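Local coordinates for methionine-binding protein (Coxiella burnetii, PDB 3TQW) that binds methionine and probably delivers it, as a periplasmic substrate-binding lipoprotein, to an ABC transporter for uptake, at residues Met18-Gln23 / Ser222-Ser227; Val24-Asn27 / Leu31-Asn34. One frame throughout, in Å; residues are numbered along the deposited sequence.

Contact 1. Residues Met18-Gln23 / Ser222-Ser227; sequences MEVAKQ and SPAVLS
Val225 meets Ala21 where two nearly antiparallel helices pass, their local axes 9.0 Å apart at an angle of 163°. The apolar contacts carry the pairing. Val225 CG2 lies on the backbone of the facing helix, 3.5 Å from Ala21 CA, and 3.8 Å from Ala21 CB. With CG1 anti to the backbone N (chi1 171°), CG2 is the branch turned to this surface. Alanine suits the spot because its lone methyl lets a branched valine come right down to the main chain. Beside this pair, Val20 CG1 reaches Val225 CG2 at 4.1 Å, the two side chains lying alongside with opposed headings. Val20 CG1 also lies 3.8 Å from Ala224 O.

The polar element belongs to one helix. Ser222 is its N-cap: its OG accepts from Val225 N (3.2 Å, N-H...O angle 158°), satisfying an amide of the first turn, and is also hydrogen-bonded to Ala219 O.

Around the pair, Ala21 and the selenomethionine at Met18 both touch Leu220 of helix 211-220, while Val225 also packs on Leu17. Helix 13-29 thus lies between helix 223-233 and the sheet, where Met18 reaches Val7 and Ile35 of strands 5-10 and 33-38.

Contact 2. Residues Val24-Asn27 / Leu31-Asn34; sequences VALN and LHVN
Leu26 and His32 meet on the exposed side of a tight turn from helix to strand. From Leu26 CB, which lies 3.7 Å from Leu31 O, the chain runs to CG, set anti to the backbone N (chi1 -179°), and this carries the isobutyl end towards the imidazole. There CD1 does the touching: it sits over one face of the His32 ring, 3.9 Å from the ring centroid and 29° off the normal, a CH-pi contact displaced towards the ND1-CE1 side. CE1 is the nearest ring atom, 3.6 Å from Leu26 CD1. A leucine here offers a methyl at the end of a branched arm, and the flat histidine gives it a broad surface.

On the buried side the residues are small or branched. Ala25 CB points at the returning chain and packs against Val33 CG2 at 3.8 Å; its short methyl allows the strand to come in close.

The backbone holds the turn together: Leu31 N donates to Ala25 O (2.9 Å, N-H...O angle 167°). Leu31 O also lies 3.3 Å from Leu26 CA, a weak, bent CA-H...O contact.

Leu31 continues inward onto Val5 and helix 211-220, and His32 and Asn34 make backbone bonds to Val5. Such a helix-to-strand return is characteristic of the beta-alpha-beta unit, here strand 5-10, helix 13-29 and strand 33-38, of a periplasmic binding protein domain.

Overall arrangement
From the N terminus the chain runs through strand 5-10 into helix 13-29, which serves both contacts with successive turns. Contact 2 closes first, completing a short loop as the end of the helix returns into strand 33-38, an outermost strand of the six-stranded sheet. Contact 1 closes a far longer one: almost two hundred residues, including the five-stranded sheet of the other half, pass before helix 223-233 comes back to the same helix. Contact 2 is therefore nested inside contact 1. Lys22 joins the two through a probable hydrogen bond from NZ to Val33 O, and Val24 packs on Ser222 and Ala224, so the N-terminal beta-alpha-beta unit and helix 223-233, the last of the chain, are tied together.

Contact 1. Residues Met18-Gln23 / Ser222-Ser227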
loop_
_atom_site.group_PDB
_atom_site.type_symbol
_atom_site.label_atom_id
_atom_site.label_comp_id
_atom_site.label_asym_id
_atom_site.label_seq_id
_atom_site.Cartn_x
_atom_site.Cartn_y
_atom_site.Cartn_z
HETATM N N MSE A 18 -0.752 4.623 -13.261
HETATM C CA MSE A 18 -1.451 3.762 -14.208
HETATM C C MSE A 18 -1.798 4.505 -15.500
HETATM O O MSE A 18 -1.866 3.902 -16.569
HETATM C CB MSE A 18 -2.707 3.156 -13.584
HETATM C CG MSE A 18 -3.474 2.222 -14.529
HETATM SE SE MSE A 18 -2.473 0.621 -15.071
HETATM C CE MSE A 18 -2.506 -0.334 -13.372
ATOM N N GLU A 19 -2.009 5.815 -15.408
ATOM C CA GLU A 19 -2.295 6.603 -16.608
ATOM C C GLU A 19 -1.105 6.553 -17.566
ATOM O O GLU A 19 -1.276 6.491 -18.780
ATOM C CB GLU A 19 -2.623 8.059 -16.272
ATOM C CG GLU A 19 -4.002 8.284 -15.673
ATOM C CD GLU A 19 -5.125 8.275 -16.701
ATOM O OE1 GLU A 19 -4.851 8.132 -17.916
ATOM O OE2 GLU A 19 -6.292 8.416 -16.281
ATOM N N VAL A 20 0.104 6.598 -17.019
ATOM C CA VAL A 20 1.289 6.519 -17.852
ATOM C C VAL A 20 1.414 5.106 -18.420
ATOM O O VAL A 20 1.745 4.918 -19.591
ATOM C CB VAL A 20 2.562 6.908 -17.074
ATOM C CG1 VAL A 20 3.800 6.709 -17.951
ATOM C CG2 VAL A 20 2.467 8.357 -16.608
ATOM N N ALA A 21 1.126 4.112 -17.593
ATOM C CA ALA A 21 1.177 2.727 -18.054
ATOM C C ALA A 21 0.179 2.510 -19.188
ATOM O O ALA A 21 0.452 1.774 -20.140
ATOM C CB ALA A 21 0.904 1.774 -16.904
ATOM N N LYS A 22 -0.974 3.165 -19.090
ATOM C CA LYS A 22 -2.016 3.059 -20.110
ATOM C C LYS A 22 -1.552 3.619 -21.452
ATOM O O LYS A 22 -1.874 3.073 -22.515
ATOM C CB LYS A 22 -3.292 3.770 -19.631
ATOM C CG LYS A 22 -4.262 4.207 -20.730
ATOM C CD LYS A 22 -5.400 5.033 -20.111
ATOM C CE LYS A 22 -6.251 5.724 -21.165
ATOM N NZ LYS A 22 -7.134 4.768 -21.880
ATOM N N GLN A 23 -0.795 4.711 -21.406
ATOM C CA GLN A 23 -0.248 5.303 -22.613
ATOM C C GLN A 23 0.768 4.368 -23.249
ATOM O O GLN A 23 0.776 4.178 -24.464
ATOM C CB GLN A 23 0.421 6.639 -22.301
ATOM C CG GLN A 23 -0.524 7.724 -21.832
ATOM C CD GLN A 23 0.216 8.844 -21.118
ATOM O OE1 GLN A 23 -0.245 9.359 -20.093
ATOM N NE2 GLN A 23 1.379 9.213 -21.647
ATOM N N SER A 222 7.951 -0.631 -17.777
ATOM C CA SER A 222 8.589 0.097 -18.871
ATOM C C SER A 222 9.437 1.260 -18.359
ATOM O O SER A 222 9.202 1.774 -17.265
ATOM C CB SER A 222 7.538 0.633 -19.836
ATOM O OG SER A 222 6.751 1.630 -19.206
ATOM N N PRO A 223 10.428 1.683 -19.158
ATOM C CA PRO A 223 11.213 2.870 -18.807
ATOM C C PRO A 223 10.322 4.074 -18.504
ATOM O O PRO A 223 10.557 4.769 -17.518
ATOM C CB PRO A 223 12.040 3.122 -20.071
ATOM C CG PRO A 223 12.217 1.765 -20.662
ATOM C CD PRO A 223 10.929 1.030 -20.381
ATOM N N ALA A 224 9.306 4.315 -19.328
ATOM C CA ALA A 224 8.435 5.475 -19.125
ATOM C C ALA A 224 7.683 5.425 -17.788
ATOM O O ALA A 224 7.520 6.450 -17.115
ATOM C CB ALA A 224 7.462 5.629 -20.287
ATOM N N VAL A 225 7.209 4.244 -17.407
ATOM C CA VAL A 225 6.511 4.110 -16.131
ATOM C C VAL A 225 7.482 4.259 -14.959
ATOM O O VAL A 225 7.148 4.874 -13.945
ATOM C CB VAL A 225 5.718 2.789 -16.024
ATOM C CG1 VAL A 225 5.203 2.589 -14.606
ATOM C CG2 VAL A 225 4.546 2.806 -16.990
ATOM N N LEU A 226 8.685 3.712 -15.101
ATOM C CA LEU A 226 9.699 3.884 -14.062
ATOM C C LEU A 226 10.059 5.356 -13.904
ATOM O O LEU A 226 10.199 5.857 -12.791
ATOM C CB LEU A 226 10.955 3.080 -14.382
ATOM C CG LEU A 226 10.757 1.570 -14.473
ATOM C CD1 LEU A 226 12.038 0.879 -14.936
ATOM C CD2 LEU A 226 10.296 1.033 -13.137
ATOM N N SER A 227 10.208 6.046 -15.029
ATOM C CA SER A 227 10.513 7.472 -15.009
ATOM C C SER A 227 9.386 8.259 -14.335
ATOM O O SER A 227 9.643 9.165 -13.537
ATOM C CB SER A 227 10.768 7.981 -16.429
ATOM O OG SER A 227 11.032 9.367 -16.438
#

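Contact 2. Residues Val24-Asn27 / Leu31-Asn34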
loop_
_atom_site.group_PDB
_atom_site.type_symbol
_atom_site.label_atom_id
_atom_site.label_comp_id
_atom_site.label_asym_id
_atom_site.label_seq_id
_atom_site.Cartn_x
_atom_site.Cartn_y
_atom_site.Cartn_z
ATOM N N VAL A 24 1.646 3.811 -22.422
ATOM C CA VAL A 24 2.632 2.847 -22.895
ATOM C C VAL A 24 1.924 1.642 -23.512
ATOM O O VAL A 24 2.313 1.160 -24.573
ATOM C CB VAL A 24 3.548 2.380 -21.746
ATOM C CG1 VAL A 24 4.374 1.150 -22.164
ATOM C CG2 VAL A 24 4.460 3.523 -21.309
ATOM N N ALA A 25 0.876 1.170 -22.841
ATOM C CA ALA A 25 0.117 0.022 -23.318
ATOM C C ALA A 25 -0.382 0.265 -24.741
ATOM O O ALA A 25 -0.259 -0.604 -25.605
ATOM C CB ALA A 25 -1.043 -0.271 -22.383
ATOM N N LEU A 26 -0.924 1.457 -24.990
ATOM C CA LEU A 26 -1.465 1.772 -26.310
ATOM C C LEU A 26 -0.359 1.989 -27.333
ATOM O O LEU A 26 -0.389 1.411 -28.425
ATOM C CB LEU A 26 -2.399 2.991 -26.263
ATOM C CG LEU A 26 -3.022 3.381 -27.612
ATOM C CD1 LEU A 26 -3.842 2.235 -28.158
ATOM C CD2 LEU A 26 -3.881 4.643 -27.509
ATOM N N ASN A 27 0.615 2.824 -26.975
ATOM C CA ASN A 27 1.664 3.222 -27.914
ATOM C C ASN A 27 2.642 2.111 -28.269
ATOM O O ASN A 27 3.123 2.050 -29.397
ATOM C CB ASN A 27 2.468 4.417 -27.380
ATOM C CG ASN A 27 1.622 5.664 -27.192
ATOM O OD1 ASN A 27 0.485 5.738 -27.658
ATOM N ND2 ASN A 27 2.183 6.661 -26.509
ATOM N N LEU A 31 -2.460 -1.892 -27.048
ATOM C CA LEU A 31 -3.475 -2.388 -26.114
ATOM C C LEU A 31 -4.275 -1.243 -25.486
ATOM O O LEU A 31 -3.695 -0.280 -24.987
ATOM C CB LEU A 31 -2.802 -3.215 -25.011
ATOM C CG LEU A 31 -3.679 -3.910 -23.962
ATOM C CD1 LEU A 31 -4.483 -5.035 -24.600
ATOM C CD2 LEU A 31 -2.821 -4.444 -22.825
ATOM N N HIS A 32 -5.601 -1.361 -25.518
ATOM C CA HIS A 32 -6.489 -0.363 -24.937
ATOM C C HIS A 32 -6.807 -0.718 -23.493
ATOM O O HIS A 32 -7.368 -1.780 -23.210
ATOM C CB HIS A 32 -7.802 -0.273 -25.717
ATOM C CG HIS A 32 -7.648 0.299 -27.090
ATOM N ND1 HIS A 32 -7.440 1.642 -27.316
ATOM C CD2 HIS A 32 -7.676 -0.289 -28.310
ATOM C CE1 HIS A 32 -7.344 1.857 -28.617
ATOM N NE2 HIS A 32 -7.485 0.703 -29.241
ATOM N N VAL A 33 -6.450 0.185 -22.591
ATOM C CA VAL A 33 -6.670 -0.006 -21.166
ATOM C C VAL A 33 -7.604 1.074 -20.639
ATOM O O VAL A 33 -7.349 2.262 -20.813
ATOM C CB VAL A 33 -5.355 0.082 -20.394
ATOM C CG1 VAL A 33 -5.621 0.038 -18.890
ATOM C CG2 VAL A 33 -4.407 -1.043 -20.820
ATOM N N ASN A 34 -8.691 0.655 -20.007
ATOM C CA ASN A 34 -9.612 1.580 -19.366
ATOM C C ASN A 34 -9.428 1.532 -17.847
ATOM O O ASN A 34 -9.624 0.489 -17.226
ATOM C CB ASN A 34 -11.053 1.234 -19.748
ATOM C CG ASN A 34 -12.063 2.236 -19.207
ATOM O OD1 ASN A 34 -11.702 3.327 -18.765
ATOM N ND2 ASN A 34 -13.342 1.868 -19.250
#